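Local coordinates for iron-regulated outer membrane protein (Neisseria meningitidis, PDB 4B7O), which is a TonB-dependent transporter of the meningococcal outer membrane that takes up iron, probably in the form of ferric siderophores, at residues A[322-327]-A[375-380]; A[450-453]-A[458-461]. All blocks are in the same frame, centred on the assembly; numbering follows the deposited sequence.

Overall arrangement
Contacts 1 and 2 follow one another along the chain, the first closing before the second opens, and their centres lie about 12 Å apart in the transmembrane beta-barrel. Each centre is about 29 Å from the centre of the chain, on the same side of it. Four neighbouring antiparallel strands, 323-339, 355-373, 376-391 and 441-455, run from contact 1 to contact 2, and strand 458-472 completes the second. Contact 1 reaches past an intervening strand, whereas contact 2 joins direct neighbours. Strands 376-391 and 441-455 stitch the two together, with probable hydrogen bonds from Lys379 N to Glu450 O and from Leu377 N to Ile452 O, making a continuous piece of barrel wall.

Contact 1 of 2, residues A[322-327]-A[375-380]; sequences FVEKLD and QTLLKY
Tyr380 meets residues 322-327 through its hydroxyl, whose OH touches two apolar groups that lie next to each other, Val323 CG2 at 3.5 Å and Phe322 CE1 at 3.7 Å. The hydroxyl reaches the Phe322 ring at its edge, near the ring plane, and the two side chains cross at about a right angle. Tyr380 holds CG between the backbone N and the carbonyl carbon (chi1 48°), a torsion that carries the hydroxyl to this edge. The polar need of the OH is met by a hydrogen bond with Ser370 OG, so Val323 and Phe322 add only van der Waals packing. The tighter part is here, at the buried Val323. On the solvent side Phe322 is exposed, and the extended, partly exposed Glu324 meets Leu377 at about a right angle through one atom pair, OE1 to CD1 at 3.4 Å; it also has a weak, long ion pair with Arg371. Glu324 and Lys325 both face Asp369 in a classic beta bulge where the chain turns its corner. Strand 355-373 intervenes between the two segments: Phe368 meets the Tyr380 ring with nearly parallel planes, Arg371 touches Leu377, and strand 441-455 flanks the far side of strand 376-391.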
# COMPACT_ATOMS: atom_id res chain seq x y z
N PHE A 322 1.62 33.64 -13.75
CA PHE A 322 0.98 33.67 -12.41
C PHE A 322 1.00 32.31 -11.63
O PHE A 322 0.64 32.23 -10.42
CB PHE A 322 -0.41 34.33 -12.50
CG PHE A 322 -1.52 33.42 -12.96
CD1 PHE A 322 -2.10 32.48 -12.07
CD2 PHE A 322 -2.06 33.53 -14.27
CE1 PHE A 322 -3.15 31.66 -12.48
CE2 PHE A 322 -3.12 32.71 -14.68
CZ PHE A 322 -3.67 31.78 -13.78
N VAL A 323 1.42 31.26 -12.33
CA VAL A 323 1.57 29.95 -11.74
C VAL A 323 3.08 29.70 -11.50
O VAL A 323 3.89 29.70 -12.43
CB VAL A 323 0.91 28.90 -12.63
CG1 VAL A 323 1.40 27.49 -12.31
CG2 VAL A 323 -0.63 29.03 -12.57
N GLU A 324 3.42 29.53 -10.22
CA GLU A 324 4.79 29.32 -9.78
C GLU A 324 5.23 27.89 -10.10
O GLU A 324 6.37 27.65 -10.55
CB GLU A 324 4.91 29.55 -8.26
CG GLU A 324 6.32 29.29 -7.71
CD GLU A 324 6.53 29.77 -6.28
OE1 GLU A 324 5.61 30.39 -5.71
OE2 GLU A 324 7.64 29.52 -5.74
N LYS A 325 4.33 26.94 -9.86
CA LYS A 325 4.59 25.53 -10.10
C LYS A 325 3.32 24.74 -10.41
O LYS A 325 2.28 24.87 -9.72
CB LYS A 325 5.31 24.91 -8.91
CG LYS A 325 5.61 23.45 -9.11
CD LYS A 325 6.94 23.10 -8.48
CE LYS A 325 7.00 21.59 -8.24
NZ LYS A 325 8.43 21.16 -8.17
N LEU A 326 3.41 23.93 -11.46
CA LEU A 326 2.33 23.03 -11.84
C LEU A 326 2.96 21.66 -11.93
O LEU A 326 4.04 21.48 -12.52
CB LEU A 326 1.70 23.45 -13.20
CG LEU A 326 0.65 22.54 -13.91
CD1 LEU A 326 -0.54 22.11 -13.04
CD2 LEU A 326 0.13 23.15 -15.21
N ASP A 327 2.34 20.70 -11.28
CA ASP A 327 2.66 19.34 -11.60
C ASP A 327 1.36 18.60 -12.03
O ASP A 327 0.33 18.69 -11.34
CB ASP A 327 3.47 18.67 -10.49
CG ASP A 327 2.62 17.75 -9.59
OD1 ASP A 327 1.42 18.05 -9.35
OD2 ASP A 327 3.16 16.73 -9.08
N GLN A 375 5.91 34.71 1.28
CA GLN A 375 5.90 33.47 2.08
C GLN A 375 4.47 33.04 2.36
O GLN A 375 4.14 32.56 3.46
CB GLN A 375 6.69 33.69 3.39
CG GLN A 375 8.15 33.27 3.26
CD GLN A 375 8.97 33.59 4.48
OE1 GLN A 375 9.74 32.76 4.98
NE2 GLN A 375 8.79 34.79 5.01
N THR A 376 3.61 33.27 1.39
CA THR A 376 2.28 32.67 1.38
C THR A 376 2.01 32.06 -0.01
O THR A 376 2.04 32.75 -1.04
CB THR A 376 1.21 33.64 1.94
OG1 THR A 376 -0.03 33.47 1.27
CG2 THR A 376 1.64 35.06 1.82
N LEU A 377 1.80 30.74 -0.05
CA LEU A 377 1.61 30.00 -1.30
C LEU A 377 0.16 29.59 -1.31
O LEU A 377 -0.41 29.31 -0.25
CB LEU A 377 2.53 28.77 -1.32
CG LEU A 377 2.64 27.94 -2.61
CD1 LEU A 377 3.33 28.72 -3.75
CD2 LEU A 377 3.37 26.62 -2.38
N LEU A 378 -0.44 29.61 -2.49
CA LEU A 378 -1.81 29.17 -2.67
C LEU A 378 -1.75 27.93 -3.57
O LEU A 378 -1.04 27.94 -4.60
CB LEU A 378 -2.60 30.25 -3.38
CG LEU A 378 -4.13 30.09 -3.47
CD1 LEU A 378 -4.78 29.62 -2.17
CD2 LEU A 378 -4.80 31.39 -3.90
N LYS A 379 -2.42 26.85 -3.18
CA LYS A 379 -2.42 25.64 -4.04
C LYS A 379 -3.82 25.34 -4.44
O LYS A 379 -4.74 25.46 -3.62
CB LYS A 379 -1.89 24.40 -3.31
CG LYS A 379 -0.40 24.37 -3.00
CD LYS A 379 -0.17 23.32 -1.92
CE LYS A 379 0.57 22.08 -2.40
NZ LYS A 379 1.83 22.51 -3.07
N TYR A 380 -4.00 24.93 -5.70
CA TYR A 380 -5.32 24.50 -6.15
C TYR A 380 -5.08 23.50 -7.27
O TYR A 380 -4.04 23.53 -7.97
CB TYR A 380 -6.16 25.72 -6.60
CG TYR A 380 -5.35 26.61 -7.53
CD1 TYR A 380 -4.35 27.39 -7.03
CD2 TYR A 380 -5.54 26.60 -8.94
CE1 TYR A 380 -3.57 28.20 -7.84
CE2 TYR A 380 -4.74 27.39 -9.78
CZ TYR A 380 -3.76 28.20 -9.22
OH TYR A 380 -2.91 28.98 -9.97

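Contact 2 of 2, residues A[450-453]-A[458-461]; sequences EAIH and FTLT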
# COMPACT_ATOMS: atom_id res chain seq x y z
N GLU A 450 -5.84 25.31 -1.28
CA GLU A 450 -5.13 25.22 -0.02
C GLU A 450 -4.20 26.38 0.10
O GLU A 450 -3.46 26.71 -0.84
CB GLU A 450 -4.31 23.93 0.02
CG GLU A 450 -3.75 23.58 1.39
CD GLU A 450 -3.03 22.23 1.40
OE1 GLU A 450 -1.93 22.15 0.79
OE2 GLU A 450 -3.57 21.25 2.01
N ALA A 451 -4.19 26.99 1.29
CA ALA A 451 -3.35 28.17 1.52
C ALA A 451 -2.22 27.87 2.50
O ALA A 451 -2.44 27.24 3.53
CB ALA A 451 -4.21 29.33 2.01
N ILE A 452 -1.02 28.33 2.21
CA ILE A 452 0.04 28.08 3.11
C ILE A 452 0.70 29.41 3.35
O ILE A 452 1.20 30.03 2.40
CB ILE A 452 1.04 27.06 2.54
CG1 ILE A 452 0.32 25.72 2.34
CG2 ILE A 452 2.26 26.85 3.43
CD1 ILE A 452 0.96 24.92 1.26
N HIS A 453 0.69 29.80 4.63
CA HIS A 453 1.24 31.08 5.10
C HIS A 453 2.27 30.90 6.17
O HIS A 453 1.96 30.35 7.26
CB HIS A 453 0.11 31.98 5.61
CG HIS A 453 0.58 33.38 5.97
ND1 HIS A 453 1.58 34.01 5.30
CD2 HIS A 453 0.18 34.24 6.97
CE1 HIS A 453 1.79 35.21 5.84
NE2 HIS A 453 0.93 35.35 6.87
N PHE A 458 6.48 30.08 12.03
CA PHE A 458 5.10 29.66 12.24
C PHE A 458 4.40 29.42 10.89
O PHE A 458 4.21 30.37 10.12
CB PHE A 458 4.29 30.70 12.98
CG PHE A 458 2.97 30.13 13.50
CD1 PHE A 458 1.84 30.08 12.69
CD2 PHE A 458 2.92 29.52 14.77
CE1 PHE A 458 0.68 29.47 13.15
CE2 PHE A 458 1.77 28.95 15.26
CZ PHE A 458 0.65 28.90 14.45
N THR A 459 3.99 28.18 10.63
CA THR A 459 3.38 27.85 9.32
C THR A 459 1.95 27.42 9.48
O THR A 459 1.65 26.51 10.25
CB THR A 459 4.16 26.81 8.50
OG1 THR A 459 5.54 27.16 8.48
CG2 THR A 459 3.70 26.86 7.08
N LEU A 460 1.05 28.09 8.79
CA LEU A 460 -0.34 27.74 8.93
C LEU A 460 -0.74 27.29 7.53
O LEU A 460 -0.27 27.86 6.53
CB LEU A 460 -1.11 28.97 9.28
CG LEU A 460 -2.54 28.93 9.78
CD1 LEU A 460 -3.50 29.72 8.94
CD2 LEU A 460 -3.11 27.55 10.13
N THR A 461 -1.60 26.28 7.48
CA THR A 461 -2.04 25.65 6.26
C THR A 461 -3.55 25.46 6.37
O THR A 461 -4.03 24.87 7.34
CB THR A 461 -1.34 24.27 6.14
OG1 THR A 461 0.08 24.48 6.06
CG2 THR A 461 -1.80 23.51 4.92
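His453 and Leu460 exchange a pair of backbone hydrogen bonds near the turn of an antiparallel beta-hairpin, the up-and-down unit from which the transmembrane barrel of TonB-dependent transporters is built. Segments 450-453 and 458-461 run at 171° to each other, their axes 4.8 Å apart at the closest. In this hydrogen-bonded pair His453 N gives to Leu460 O and Leu460 N to His453 O, both at 2.9 Å and nearly straight at the hydrogen. The next pair, Ile452 with Thr461, is non-hydrogen-bonded, and its side chains lie side by side, pointing the same way. CG1 of Ile452 runs beside the threonine, 3.9 Å from Thr461 OG1, and its other branch, CG2, meets Thr459 CG2 at 3.9 Å. Thr461 CG2, anti to the backbone N, extends on to the Glu450 carboxylate, with CD 3.9 Å away. Farther out, Glu450 makes weak hydrogen bonds with Ser155 and Ser157, linking this face of the barrel wall to serines of the plug domain, while Thr459 touches Arg62. On the face of His453 and Leu460, His453 is exposed; its ND1 has a weak hydrogen bond with Gln375 O, and Leu460 packs on Val490 of strand 478-493. A CA-H...O contact supports the backbone pairing, Thr461 CA lying 3.2 Å from Ala451 O.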